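Local coordinates for 2L protein (Yaba-like disease virus, PDB 3IT8) that binds tumour necrosis factor with an MHC class I-like fold, and so probably blunts this cytokine's signalling during infection, at residues A48-I53 with K172-K177. Numbering follows the deposited sequence.
Sequences ADWFNI and KMAKGK. With NAG (2-acetamido-2-deoxy-beta-D-glucopyranose), chain N.
Ala174 CB lies over one face of the Trp50 indole, 3.9 Å from the centroid of the six-membered ring, in a CH-pi contact; Ala48 CB and Phe51 CB lie over the opposite face, both offset toward the rim. Met173 O approaches Trp50 CE3 obliquely at 3.4 Å. The type I turn from Ala48 to Phe51 puts Asp49 and Trp50 at its two central positions. Met173 illustrates how one flexible side chain can serve two partners: SD accepts a weak hydrogen bond from Asn52 N (3.4 Å), while the bend at chi3 (-93°) brings CE to 3.8 Å from Phe51 CE1, and SD stands oblique to that ring, 5.1 Å from its centroid, as a Met-aromatic contact. Lys177, extended beyond CG, runs past Trp50 so that NZ forms a salt bridge with Asp49 OD2 (3.1 Å), met on the anti side of the carboxylate and tilted 21° out of its plane. Asn52 carries an N-linked glycan through ND2. The contact joins the end of helix 148-174 to the loop between strand 41-47 and helix 61-82 in the MHC-like domain, with Tyr170 stacked on Phe51, Tyr64 of helix 61-82 also touching Phe51, and Val30 and Tyr25 of the sheet beside Trp50.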
loop_
_atom_site.group_PDB
_atom_site.type_symbol
_atom_site.label_atom_id
_atom_site.label_comp_id
_atom_site.label_asym_id
_atom_site.label_seq_id
_atom_site.Cartn_x
_atom_site.Cartn_y
_atom_site.Cartn_z
ATOM N N ALA D 48 18.787 -18.526 37.151
ATOM C CA ALA D 48 17.472 -19.100 37.411
ATOM C C ALA D 48 17.289 -20.381 36.593
ATOM O O ALA D 48 17.642 -20.435 35.413
ATOM C CB ALA D 48 16.388 -18.108 37.068
ATOM N N ASP D 49 16.746 -21.409 37.242
ATOM C CA ASP D 49 16.516 -22.708 36.613
ATOM C C ASP D 49 15.582 -22.649 35.398
ATOM O O ASP D 49 15.718 -23.441 34.473
ATOM C CB ASP D 49 15.948 -23.681 37.651
ATOM C CG ASP D 49 14.758 -23.103 38.400
ATOM O OD1 ASP D 49 14.946 -22.122 39.157
ATOM O OD2 ASP D 49 13.632 -23.622 38.228
ATOM N N TRP D 50 14.640 -21.708 35.396
ATOM C CA TRP D 50 13.689 -21.600 34.297
ATOM C C TRP D 50 14.160 -20.839 33.068
ATOM O O TRP D 50 13.496 -20.857 32.029
ATOM C CB TRP D 50 12.386 -20.966 34.775
ATOM C CG TRP D 50 12.530 -19.646 35.468
ATOM C CD1 TRP D 50 12.646 -19.431 36.817
ATOM C CD2 TRP D 50 12.528 -18.350 34.859
ATOM N NE1 TRP D 50 12.707 -18.081 37.086
ATOM C CE2 TRP D 50 12.643 -17.395 35.902
ATOM C CE3 TRP D 50 12.439 -17.900 33.536
ATOM C CZ2 TRP D 50 12.672 -16.022 35.656
ATOM C CZ3 TRP D 50 12.467 -16.533 33.294
ATOM C CH2 TRP D 50 12.583 -15.612 34.348
ATOM N N PHE D 51 15.308 -20.186 33.174
ATOM C CA PHE D 51 15.816 -19.396 32.068
ATOM C C PHE D 51 16.879 -20.097 31.230
ATOM O O PHE D 51 18.010 -20.269 31.672
ATOM C CB PHE D 51 16.370 -18.079 32.613
ATOM C CG PHE D 51 16.744 -17.089 31.548
ATOM C CD1 PHE D 51 15.761 -16.464 30.782
ATOM C CD2 PHE D 51 18.079 -16.767 31.312
ATOM C CE1 PHE D 51 16.103 -15.532 29.799
ATOM C CE2 PHE D 51 18.432 -15.834 30.330
ATOM C CZ PHE D 51 17.441 -15.217 29.572
ATOM N N ASN D 52 16.518 -20.515 30.025
ATOM C CA ASN D 52 17.479 -21.152 29.122
ATOM C C ASN D 52 17.993 -19.998 28.252
ATOM O O ASN D 52 17.325 -19.566 27.310
ATOM C CB ASN D 52 16.798 -22.229 28.252
ATOM C CG ASN D 52 17.699 -22.735 27.124
ATOM O OD1 ASN D 52 18.040 -21.977 26.229
ATOM N ND2 ASN D 52 18.111 -24.001 27.178
ATOM N N ILE D 53 19.174 -19.487 28.578
ATOM C CA ILE D 53 19.726 -18.354 27.846
ATOM C C ILE D 53 19.847 -18.561 26.339
ATOM O O ILE D 53 19.979 -17.600 25.583
ATOM C CB ILE D 53 21.103 -17.945 28.412
ATOM C CG1 ILE D 53 21.380 -16.475 28.088
ATOM C CG2 ILE D 53 22.190 -18.814 27.808
ATOM C CD1 ILE D 53 22.409 -15.838 28.994
ATOM N N LYS D 172 8.082 -15.757 28.080
ATOM C CA LYS D 172 7.749 -17.115 27.641
ATOM C C LYS D 172 8.274 -18.173 28.600
ATOM O O LYS D 172 7.532 -19.053 29.033
ATOM C CB LYS D 172 8.333 -17.415 26.264
ATOM C CG LYS D 172 7.575 -16.831 25.117
ATOM C CD LYS D 172 8.089 -17.389 23.805
ATOM C CE LYS D 172 7.310 -16.807 22.616
ATOM N NZ LYS D 172 7.637 -17.456 21.309
ATOM N N MET D 173 9.559 -18.094 28.926
ATOM C CA MET D 173 10.160 -19.070 29.815
ATOM C C MET D 173 9.762 -18.905 31.262
ATOM O O MET D 173 9.986 -19.793 32.063
ATOM C CB MET D 173 11.674 -19.015 29.688
ATOM C CG MET D 173 12.148 -19.397 28.306
ATOM S SD MET D 173 13.928 -19.344 28.072
ATOM C CE MET D 173 14.145 -17.737 27.444
ATOM N N ALA D 174 9.164 -17.778 31.609
ATOM C CA ALA D 174 8.778 -17.567 32.989
ATOM C C ALA D 174 7.338 -17.981 33.255
ATOM O O ALA D 174 6.991 -18.318 34.387
ATOM C CB ALA D 174 8.979 -16.096 33.367
ATOM N N LYS D 175 6.516 -17.969 32.208
ATOM C CA LYS D 175 5.095 -18.286 32.311
ATOM C C LYS D 175 4.669 -19.084 33.537
ATOM O O LYS D 175 3.985 -18.563 34.423
ATOM C CB LYS D 175 4.607 -19.001 31.055
ATOM C CG LYS D 175 3.095 -19.024 30.974
ATOM C CD LYS D 175 2.598 -19.619 29.676
ATOM C CE LYS D 175 1.073 -19.558 29.596
ATOM N NZ LYS D 175 0.535 -20.183 28.347
ATOM N N GLY D 176 5.070 -20.343 33.608
ATOM C CA GLY D 176 4.664 -21.133 34.752
ATOM C C GLY D 176 5.506 -21.068 36.016
ATOM O O GLY D 176 4.993 -21.334 37.096
ATOM N N LYS D 177 6.778 -20.698 35.912
ATOM C CA LYS D 177 7.630 -20.691 37.092
ATOM C C LYS D 177 7.725 -19.474 38.014
ATOM O O LYS D 177 8.653 -19.404 38.824
ATOM C CB LYS D 177 9.038 -21.134 36.695
ATOM C CG LYS D 177 9.097 -22.567 36.189
ATOM C CD LYS D 177 10.514 -23.093 36.248
ATOM C CE LYS D 177 10.598 -24.552 35.842
ATOM N NZ LYS D 177 12.004 -25.046 35.969
HETATM C C1 NAG N . 17.504 -25.060 26.380
HETATM C C2 NAG N . 18.187 -25.155 24.970
HETATM C C3 NAG N . 18.074 -26.547 24.286
HETATM C C4 NAG N . 18.231 -27.692 25.273
HETATM C C5 NAG N . 17.227 -27.445 26.376
HETATM C C6 NAG N . 17.072 -28.581 27.358
HETATM C C7 NAG N . 16.881 -24.573 23.015
HETATM C C8 NAG N . 15.420 -24.942 23.248
HETATM N N2 NAG N . 17.587 -24.176 24.077
HETATM O O3 NAG N . 19.052 -26.669 23.259
HETATM O O4 NAG N . 17.971 -28.931 24.627
HETATM O O5 NAG N . 17.632 -26.289 27.118
HETATM O O6 NAG N . 16.012 -28.309 28.263
HETATM O O7 NAG N . 17.361 -24.659 21.881
#